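Local coordinates for beta-N-acetylglucosaminidase-like protein Glycoside hydrolase family 20 (PDB 6YHH), which probably removes N-acetylhexosamine units from chitin-derived sugars, acting as a beta-N-acetylhexosaminidase (chitobiase) of glycoside hydrolase family 20, at residues Lys30-Gly35 with Glu75-Cys80; Thr340-Gln345 with Trp366-Thr371; Glu527-Cys532 with Thr554-Ala559. All coordinates share one frame; numbering follows the deposited sequence. Where two conformers were deposited one is given.

Contact 1. Residues Lys30-Gly35 with Glu75-Cys80; sequences KVNISG and ELQINC
Strands 31-35 and 76-80 pair Val31 with Leu76 and Ile33 with Ile78 in a parallel arrangement, the two flanks of a beta-alpha-beta crossover in the domain that carries the family 20 domain 2 signature; helix 40-56 is the connecting helix. Bonding runs both ways: Leu76 N gives to Lys30 O at 3.0 Å, Asn32 O takes from Ile78 N and Asn32 N gives to Leu76 O, and Ser34 N reaches Ile78 O at 2.8 Å. Cys80 N closes the run on Ser34 O at 3.1 Å. Val31, Ile33, Leu76 and Ile78 share the face that helix 40-56 covers. There Val31 CG2, anti to its own backbone N, lies 3.7 Å from Leu76 CD2 and 3.6 Å from Ile78 CD1, touching both ends at once. Helix 110-123 backs Leu76 and Ile78 as well. The other face is polar. Gln77 folds at chi2 (-71°), which swings its amide toward Asn32, while Ala74 O and Phe71 N take up Gln77 NE2 and Asn32 OD1. The two amide planes stand 56° apart, yet Asn32 ND2 sends a nearly straight bond (174° at the hydrogen) to an in-plane lone pair of Gln77 OE1, 2.9 Å away.

Contact 2. Residues Thr340-Gln345 with Trp366-Thr371; sequences TNHELQ and WEEILT
One water joins His342 to Glu368: it donates to the backbone His342 O at 2.7 Å and to Glu368 O, also at 2.7 Å, so two carbonyls share a single bridging molecule and no direct hydrogen bond crosses here. Glu368 O also sits 4.0 Å above one face of the His342 ring, offset toward its rim. From the same ring, His342 CE1 meets Glu368 CB at 4.0 Å, and the imidazole and carboxylate planes are 75° apart. These residues belong to the TIM-barrel catalytic domain, where helix 341-358 leads back into strand 362-366 and the 3-10 turn 367-369 follows at that strand's C-terminal end. The bent Glu368 side chain turns away from the helix, with OE1 hydrogen-bonded to Trp383 NE1, and comes within about 4 Å of the side chain of Glu317, the predicted proton donor. Further along, Gln345 reaches out extended (chi1 -167°, chi2 -174°), crosses Ile369 at about a right angle and lays NE2 4.0 Å from Ile369 CG2 while donating to Gly315 O. Thr371 meets the helix with its methyl: Thr371 CG2 touches His342 CB at 3.7 Å, and Thr371 OG1 is hydrogen-bonded to Thr346 OG1. Thr340 OG1 caps the helix start, taking Glu343 N at 2.9 Å.

Contact 3. Residues Glu527-Cys532 with Thr554-Ala559; sequences EFTNVC and TLFADA
The chain heads for Phe556, which meets Phe528, Thr529 and Cys532, by way of Thr554 and Leu555, both at the dimer interface: Thr554 OG1 bonds to Gly54 O of the second subunit, and Leu555 packs on Phe59 of that subunit. Leu555 N is also bound from ahead in the sequence, giving to the anti lone pair of Asp558 OD2 at 3.0 Å. Phe556 then carries the contact. With CG anti to the backbone N (chi1 -167°), its ring extends toward the end of helix 523-529, and three ring atoms find three partners. Phe556 CE1 lies 3.6 Å from Thr529 CG2. Phe556 CZ meets Phe528 CD2 at 3.6 Å; the two ring planes are tilted by only 27°, but they are slid apart, with centroids 5.8 Å from each other and little overlap. Phe556 CE2 approaches Cys532 SG at 3.9 Å, a sulfur-aromatic contact at the ring edge. That same SG stands 3.5 Å above one face of the Phe528 ring, offset toward its rim, so the sulfur sits over one ring and at the edge of the other. The cluster is buried in the C-terminal helical region, where helix 617-634 backs Phe528 and Cys532. An alanine at Phe556 would take the ring away and would probably leave a gap beside Phe528 and Thr529, with Cys532 SG losing its edge contact. Asp558 lies beyond; its OD1 forms a salt bridge with Arg540. Ala559 finishes the segment, its CB 4.2 Å from Thr529 CG2 and packed on Ile512 and Leu513 of helix 507-517.

The three contacts lie in separate parts of the chain and do not touch; the nearest atoms of contacts 2 and 3 are about 22 Å apart, those of contact 1 at least about 33 Å from either. Contact 3 is fully buried and almost wholly apolar across its interface, with aromatic, sulfur and methyl groups joining two helical pieces beside the dimer interface. Contacts 1 and 2 are only partly buried. In contact 1 regular backbone bonding does most of the work, with one apolar and one polar face. Contact 2 joins helix to loop through a water and loose van der Waals touches, and alone lies beside the predicted catalytic residue.

Contact 1. Residues Lys30-Gly35 with Glu75-Cys80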
loop_
_atom_site.group_PDB
_atom_site.type_symbol
_atom_site.label_atom_id
_atom_site.label_comp_id
_atom_site.label_asym_id
_atom_site.label_seq_id
_atom_site.Cartn_x
_atom_site.Cartn_y
_atom_site.Cartn_z
ATOM N N LYS A 30 -10.102 -21.227 19.872
ATOM C CA LYS A 30 -10.447 -21.788 18.600
ATOM C C LYS A 30 -11.855 -21.412 18.167
ATOM O O LYS A 30 -12.691 -21.010 19.009
ATOM C CB LYS A 30 -10.322 -23.364 18.664
ATOM C CG LYS A 30 -8.925 -23.889 18.897
ATOM C CD LYS A 30 -8.851 -25.426 18.884
ATOM C CE LYS A 30 -9.080 -26.007 20.299
ATOM N NZ LYS A 30 -8.294 -25.570 21.533
ATOM N N VAL A 31 -12.114 -21.576 16.873
ATOM C CA VAL A 31 -13.369 -21.288 16.224
ATOM C C VAL A 31 -13.941 -22.504 15.522
ATOM O O VAL A 31 -13.245 -23.314 14.911
ATOM C CB VAL A 31 -13.273 -20.066 15.261
ATOM C CG1 VAL A 31 -12.379 -20.370 14.080
ATOM C CG2 VAL A 31 -14.637 -19.612 14.788
ATOM N N ASN A 32 -15.264 -22.593 15.575
ATOM C CA ASN A 32 -16.041 -23.663 14.952
ATOM C C ASN A 32 -17.255 -23.065 14.300
ATOM O O ASN A 32 -17.821 -22.112 14.879
ATOM C CB ASN A 32 -16.519 -24.635 16.043
ATOM C CG ASN A 32 -17.112 -25.894 15.455
ATOM O OD1 ASN A 32 -16.456 -26.599 14.678
ATOM N ND2 ASN A 32 -18.412 -26.161 15.797
ATOM N N ILE A 33 -17.628 -23.628 13.167
ATOM C CA ILE A 33 -18.719 -23.159 12.375
ATOM C C ILE A 33 -19.713 -24.311 12.170
ATOM O O ILE A 33 -19.302 -25.426 11.809
ATOM C CB ILE A 33 -18.294 -22.663 10.980
ATOM C CG1 ILE A 33 -17.133 -21.654 11.070
ATOM C CG2 ILE A 33 -19.474 -22.057 10.256
ATOM C CD1 ILE A 33 -16.550 -21.424 9.706
ATOM N N SER A 34 -20.992 -23.996 12.307
ATOM C CA SER A 34 -22.056 -24.989 12.182
ATOM C C SER A 34 -23.244 -24.470 11.418
ATOM O O SER A 34 -23.358 -23.275 11.076
ATOM C CB SER A 34 -22.495 -25.475 13.558
ATOM O OG SER A 34 -23.142 -24.443 14.272
ATOM N N GLY A 35 -24.107 -25.411 11.041
ATOM C CA GLY A 35 -25.278 -25.039 10.325
ATOM C C GLY A 35 -25.139 -25.196 8.843
ATOM O O GLY A 35 -24.584 -26.201 8.307
ATOM N N GLU A 75 -14.101 -22.493 21.713
ATOM C CA GLU A 75 -14.562 -21.355 22.522
ATOM C C GLU A 75 -15.455 -20.397 21.758
ATOM O O GLU A 75 -16.270 -19.737 22.370
ATOM C CB GLU A 75 -13.410 -20.639 23.204
ATOM C CG GLU A 75 -12.830 -21.413 24.367
ATOM C CD GLU A 75 -11.480 -20.898 24.824
ATOM O OE1 GLU A 75 -10.862 -20.006 24.112
ATOM O OE2 GLU A 75 -11.026 -21.381 25.907
ATOM N N LEU A 76 -15.245 -20.284 20.455
ATOM C CA LEU A 76 -16.111 -19.459 19.577
ATOM C C LEU A 76 -16.865 -20.335 18.636
ATOM O O LEU A 76 -16.290 -21.044 17.778
ATOM C CB LEU A 76 -15.300 -18.363 18.780
ATOM C CG LEU A 76 -16.161 -17.559 17.777
ATOM C CD1 LEU A 76 -17.259 -16.692 18.380
ATOM C CD2 LEU A 76 -15.209 -16.693 16.976
ATOM N N GLN A 77 -18.191 -20.305 18.772
ATOM C CA GLN A 77 -19.134 -21.068 17.904
ATOM C C GLN A 77 -19.915 -20.112 17.074
ATOM O O GLN A 77 -20.435 -19.130 17.617
ATOM C CB GLN A 77 -20.158 -21.820 18.767
ATOM C CG GLN A 77 -19.534 -22.866 19.627
ATOM C CD GLN A 77 -19.051 -24.050 18.805
ATOM O OE1 GLN A 77 -19.647 -24.410 17.757
ATOM N NE2 GLN A 77 -17.922 -24.666 19.274
ATOM N N ILE A 78 -19.958 -20.398 15.786
ATOM C CA ILE A 78 -20.635 -19.625 14.822
ATOM C C ILE A 78 -21.646 -20.546 14.125
ATOM O O ILE A 78 -21.264 -21.463 13.420
ATOM C CB ILE A 78 -19.658 -19.060 13.782
ATOM C CG1 ILE A 78 -18.514 -18.267 14.447
ATOM C CG2 ILE A 78 -20.407 -18.245 12.774
ATOM C CD1 ILE A 78 -17.464 -17.926 13.444
ATOM N N ASN A 79 -22.933 -20.221 14.310
ATOM C CA ASN A 79 -24.041 -21.032 13.760
ATOM C C ASN A 79 -24.799 -20.162 12.748
ATOM O O ASN A 79 -25.235 -19.047 13.096
ATOM C CB ASN A 79 -25.031 -21.424 14.825
ATOM C CG ASN A 79 -24.409 -22.108 16.026
ATOM O OD1 ASN A 79 -24.555 -21.658 17.195
ATOM N ND2 ASN A 79 -23.722 -23.210 15.771
ATOM N N CYS A 80 -24.919 -20.638 11.526
ATOM C CA CYS A 80 -25.658 -20.009 10.477
ATOM C C CYS A 80 -26.803 -20.891 9.977
ATOM O O CYS A 80 -26.527 -22.036 9.569
ATOM C CB CYS A 80 -24.826 -19.696 9.256
ATOM S SG CYS A 80 -23.392 -18.628 9.662
#

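Contact 2. Residues Thr340-Gln345 with Trp366-Thr371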
loop_
_atom_site.group_PDB
_atom_site.type_symbol
_atom_site.label_atom_id
_atom_site.label_comp_id
_atom_site.label_asym_id
_atom_site.label_seq_id
_atom_site.Cartn_x
_atom_site.Cartn_y
_atom_site.Cartn_z
ATOM N N THR A 340 -38.763 18.648 -23.315
ATOM C CA THR A 340 -37.616 19.120 -22.555
ATOM C C THR A 340 -36.431 18.124 -22.803
ATOM O O THR A 340 -36.630 16.972 -23.164
ATOM C CB THR A 340 -37.851 19.225 -21.045
ATOM O OG1 THR A 340 -37.987 17.892 -20.457
ATOM C CG2 THR A 340 -39.026 20.147 -20.693
ATOM N N ASN A 341 -35.235 18.607 -22.530
ATOM C CA ASN A 341 -34.050 17.719 -22.537
ATOM C C ASN A 341 -34.226 16.582 -21.546
ATOM O O ASN A 341 -33.806 15.464 -21.833
ATOM C CB ASN A 341 -32.752 18.513 -22.372
ATOM C CG ASN A 341 -32.370 19.244 -23.640
ATOM O OD1 ASN A 341 -32.653 18.809 -24.750
ATOM N ND2 ASN A 341 -31.766 20.353 -23.483
ATOM N N HIS A 342 -34.718 16.881 -20.336
ATOM C CA HIS A 342 -34.916 15.806 -19.365
ATOM C C HIS A 342 -35.895 14.747 -19.885
ATOM O O HIS A 342 -35.658 13.549 -19.688
ATOM C CB HIS A 342 -35.389 16.379 -18.031
ATOM C CG HIS A 342 -34.275 16.993 -17.243
ATOM N ND1 HIS A 342 -32.965 16.618 -17.417
ATOM C CD2 HIS A 342 -34.275 17.927 -16.264
ATOM C CE1 HIS A 342 -32.201 17.306 -16.586
ATOM N NE2 HIS A 342 -32.974 18.095 -15.865
ATOM N N GLU A 343 -36.961 15.163 -20.578
ATOM C CA GLU A 343 -37.888 14.183 -21.180
ATOM C C GLU A 343 -37.184 13.348 -22.234
ATOM O O GLU A 343 -37.382 12.117 -22.315
ATOM C CB GLU A 343 -39.130 14.875 -21.796
ATOM C CG GLU A 343 -40.030 15.418 -20.698
ATOM C CD GLU A 343 -41.260 16.131 -21.281
ATOM O OE1 GLU A 343 -41.500 16.112 -22.504
ATOM O OE2 GLU A 343 -42.077 16.510 -20.474
ATOM N N LEU A 344 -36.342 14.000 -23.022
ATOM C CA LEU A 344 -35.607 13.259 -24.030
ATOM C C LEU A 344 -34.594 12.291 -23.419
ATOM O O LEU A 344 -34.362 11.167 -23.885
ATOM C CB LEU A 344 -34.936 14.244 -24.968
ATOM C CG LEU A 344 -33.951 13.712 -26.021
ATOM C CD1 LEU A 344 -34.584 12.688 -26.912
ATOM C CD2 LEU A 344 -33.359 14.847 -26.849
ATOM N N GLN A 345 -33.959 12.745 -22.335
ATOM C CA GLN A 345 -32.994 11.893 -21.639
ATOM C C GLN A 345 -33.686 10.713 -20.961
ATOM O O GLN A 345 -33.150 9.595 -20.932
ATOM C CB GLN A 345 -32.177 12.691 -20.630
ATOM C CG GLN A 345 -30.979 11.907 -20.144
ATOM C CD GLN A 345 -30.232 12.621 -19.021
ATOM O OE1 GLN A 345 -30.072 13.813 -19.037
ATOM N NE2 GLN A 345 -29.790 11.872 -18.052
ATOM N N TRP A 366 -28.795 8.554 -11.727
ATOM C CA TRP A 366 -28.839 9.807 -10.986
ATOM C C TRP A 366 -30.190 10.514 -11.233
ATOM O O TRP A 366 -30.849 10.295 -12.250
ATOM C CB TRP A 366 -27.689 10.706 -11.424
ATOM C CG TRP A 366 -26.326 10.080 -11.151
ATOM C CD1 TRP A 366 -25.419 9.696 -12.092
ATOM C CD2 TRP A 366 -25.697 9.836 -9.867
ATOM N NE1 TRP A 366 -24.345 9.115 -11.478
ATOM C CE2 TRP A 366 -24.481 9.199 -10.123
ATOM C CE3 TRP A 366 -26.064 10.054 -8.510
ATOM C CZ2 TRP A 366 -23.617 8.811 -9.130
ATOM C CZ3 TRP A 366 -25.182 9.696 -7.529
ATOM C CH2 TRP A 366 -23.963 9.092 -7.834
ATOM N N GLU A 367 -30.634 11.285 -10.262
ATOM C CA GLU A 367 -32.017 11.775 -10.206
ATOM C C GLU A 367 -32.525 12.462 -11.470
ATOM O O GLU A 367 -33.760 12.509 -11.691
ATOM C CB GLU A 367 -32.140 12.681 -8.972
ATOM C CG GLU A 367 -31.388 13.995 -9.093
ATOM C CD GLU A 367 -31.517 14.827 -7.868
ATOM O OE1 GLU A 367 -30.992 14.389 -6.832
ATOM O OE2 GLU A 367 -32.140 15.931 -7.962
ATOM N N GLU A 368 -31.643 13.058 -12.258
ATOM C CA GLU A 368 -32.059 13.676 -13.534
ATOM C C GLU A 368 -32.867 12.795 -14.425
ATOM O O GLU A 368 -33.708 13.333 -15.210
ATOM C CB GLU A 368 -30.931 14.318 -14.307
ATOM C CG GLU A 368 -30.231 15.432 -13.529
ATOM C CD GLU A 368 -28.983 15.011 -12.753
ATOM O OE1 GLU A 368 -29.028 13.922 -12.111
ATOM O OE2 GLU A 368 -27.968 15.811 -12.753
ATOM N N ILE A 369 -32.717 11.479 -14.303
ATOM C CA ILE A 369 -33.470 10.573 -15.143
ATOM C C ILE A 369 -34.966 10.554 -14.885
ATOM O O ILE A 369 -35.757 10.068 -15.734
ATOM C CB ILE A 369 -32.937 9.103 -15.174
ATOM C CG1 ILE A 369 -33.117 8.388 -13.843
ATOM C CG2 ILE A 369 -31.450 9.101 -15.628
ATOM C CD1 ILE A 369 -32.937 6.885 -13.932
ATOM N N LEU A 370 -35.369 11.038 -13.732
ATOM C CA LEU A 370 -36.775 10.998 -13.370
ATOM C C LEU A 370 -37.605 12.132 -14.001
ATOM O O LEU A 370 -37.520 13.280 -13.570
ATOM C CB LEU A 370 -36.878 10.985 -11.834
ATOM C CG LEU A 370 -38.249 10.909 -11.201
ATOM C CD1 LEU A 370 -39.121 9.877 -11.841
ATOM C CD2 LEU A 370 -38.316 10.845 -9.673
ATOM N N THR A 371 -38.321 11.732 -15.055
ATOM C CA THR A 371 -39.489 12.440 -15.570
ATOM C C THR A 371 -40.623 11.417 -15.695
ATOM O O THR A 371 -40.431 10.244 -15.435
ATOM C CB THR A 371 -39.234 13.228 -16.831
ATOM O OG1 THR A 371 -38.939 12.330 -17.892
ATOM C CG2 THR A 371 -38.107 14.243 -16.621
HETATM O O HOH W 1 -33.642 13.034 -17.893
#

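Contact 3. Residues Glu527-Cys532 with Thr554-Ala559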
loop_
_atom_site.group_PDB
_atom_site.type_symbol
_atom_site.label_atom_id
_atom_site.label_comp_id
_atom_site.label_asym_id
_atom_site.label_seq_id
_atom_site.Cartn_x
_atom_site.Cartn_y
_atom_site.Cartn_z
ATOM N N GLU A 527 2.342 18.518 13.425
ATOM C CA GLU A 527 1.531 19.309 14.349
ATOM C C GLU A 527 0.757 20.389 13.673
ATOM O O GLU A 527 -0.388 20.727 14.069
ATOM C CB GLU A 527 2.412 19.895 15.501
ATOM C CG GLU A 527 3.014 18.805 16.343
ATOM C CD GLU A 527 4.097 19.268 17.292
ATOM O OE1 GLU A 527 4.735 20.313 17.075
ATOM O OE2 GLU A 527 4.357 18.477 18.267
ATOM N N PHE A 528 1.331 21.014 12.655
ATOM C CA PHE A 528 0.585 22.062 11.919
ATOM C C PHE A 528 -0.606 21.440 11.129
ATOM O O PHE A 528 -1.647 22.099 11.010
ATOM C CB PHE A 528 1.483 22.861 10.982
ATOM C CG PHE A 528 0.903 24.216 10.610
ATOM C CD1 PHE A 528 0.534 25.136 11.617
ATOM C CD2 PHE A 528 0.738 24.603 9.311
ATOM C CE1 PHE A 528 -0.086 26.326 11.264
ATOM C CE2 PHE A 528 0.157 25.807 8.958
ATOM C CZ PHE A 528 -0.242 26.685 9.958
ATOM N N THR A 529 -0.504 20.203 10.627
ATOM C CA THR A 529 -1.691 19.605 9.996
ATOM C C THR A 529 -2.843 19.522 10.957
ATOM O O THR A 529 -4.010 19.563 10.556
ATOM C CB THR A 529 -1.501 18.217 9.406
ATOM O OG1 THR A 529 -1.348 17.278 10.489
ATOM C CG2 THR A 529 -0.371 18.151 8.478
ATOM N N ASN A 530 -2.558 19.456 12.273
ATOM C CA ASN A 530 -3.588 19.318 13.279
ATOM C C ASN A 530 -4.398 20.552 13.629
ATOM O O ASN A 530 -5.346 20.460 14.451
ATOM C CB ASN A 530 -3.001 18.630 14.534
ATOM C CG ASN A 530 -2.549 17.219 14.271
ATOM O OD1 ASN A 530 -3.065 16.527 13.394
ATOM N ND2 ASN A 530 -1.630 16.771 15.081
ATOM N N VAL A 531 -4.133 21.688 12.949
ATOM C CA VAL A 531 -4.969 22.856 12.946
ATOM C C VAL A 531 -5.416 23.300 11.585
ATOM O O VAL A 531 -6.067 24.309 11.488
ATOM C CB VAL A 531 -4.361 24.033 13.714
ATOM C CG1 VAL A 531 -4.317 23.670 15.183
ATOM C CG2 VAL A 531 -2.991 24.508 13.170
ATOM N N CYS A 532 -5.121 22.516 10.548
ATOM C CA CYS A 532 -5.413 22.941 9.166
ATOM C C CYS A 532 -6.307 21.880 8.437
ATOM O O CYS A 532 -6.239 20.701 8.747
ATOM C CB CYS A 532 -4.161 23.109 8.355
ATOM S SG CYS A 532 -3.080 24.458 8.843
ATOM N N THR A 554 0.914 15.685 -3.531
ATOM C CA THR A 554 1.942 15.346 -2.535
ATOM C C THR A 554 2.312 16.523 -1.627
ATOM O O THR A 554 3.426 16.575 -1.068
ATOM C CB THR A 554 3.187 14.884 -3.308
ATOM O OG1 THR A 554 3.534 15.927 -4.198
ATOM C CG2 THR A 554 2.954 13.576 -4.085
ATOM N N LEU A 555 1.382 17.452 -1.465
ATOM C CA LEU A 555 1.677 18.737 -0.858
ATOM C C LEU A 555 0.876 18.884 0.407
ATOM O O LEU A 555 0.129 17.988 0.809
ATOM C CB LEU A 555 1.404 19.840 -1.859
ATOM C CG LEU A 555 2.206 19.832 -3.186
ATOM C CD1 LEU A 555 1.914 21.096 -4.009
ATOM C CD2 LEU A 555 3.695 19.678 -2.918
ATOM N N PHE A 556 1.009 20.060 1.062
ATOM C CA PHE A 556 0.406 20.154 2.392
ATOM C C PHE A 556 -1.080 19.893 2.466
ATOM O O PHE A 556 -1.546 19.219 3.395
ATOM C CB PHE A 556 0.700 21.507 2.991
ATOM C CG PHE A 556 0.403 21.618 4.486
ATOM C CD1 PHE A 556 1.149 20.934 5.419
ATOM C CD2 PHE A 556 -0.637 22.409 4.896
ATOM C CE1 PHE A 556 0.843 21.073 6.768
ATOM C CE2 PHE A 556 -0.973 22.537 6.226
ATOM C CZ PHE A 556 -0.212 21.876 7.157
ATOM N N ALA A 557 -1.858 20.368 1.518
ATOM C CA ALA A 557 -3.305 20.122 1.542
ATOM C C ALA A 557 -3.660 18.628 1.513
ATOM O O ALA A 557 -4.646 18.214 2.110
ATOM C CB ALA A 557 -3.999 20.822 0.398
ATOM N N ASP A 558 -2.791 17.848 0.849
ATOM C CA ASP A 558 -2.979 16.407 0.723
ATOM C C ASP A 558 -2.710 15.654 1.997
ATOM O O ASP A 558 -3.221 14.575 2.154
ATOM C CB ASP A 558 -2.119 15.908 -0.432
ATOM C CG ASP A 558 -2.398 16.707 -1.646
ATOM O OD1 ASP A 558 -3.595 16.664 -2.087
ATOM O OD2 ASP A 558 -1.512 17.390 -2.167
ATOM N N ALA A 559 -1.960 16.248 2.946
ATOM C CA ALA A 559 -1.750 15.706 4.282
ATOM C C ALA A 559 -2.745 16.135 5.303
ATOM O O ALA A 559 -2.853 15.528 6.369
ATOM C CB ALA A 559 -0.338 16.147 4.753
#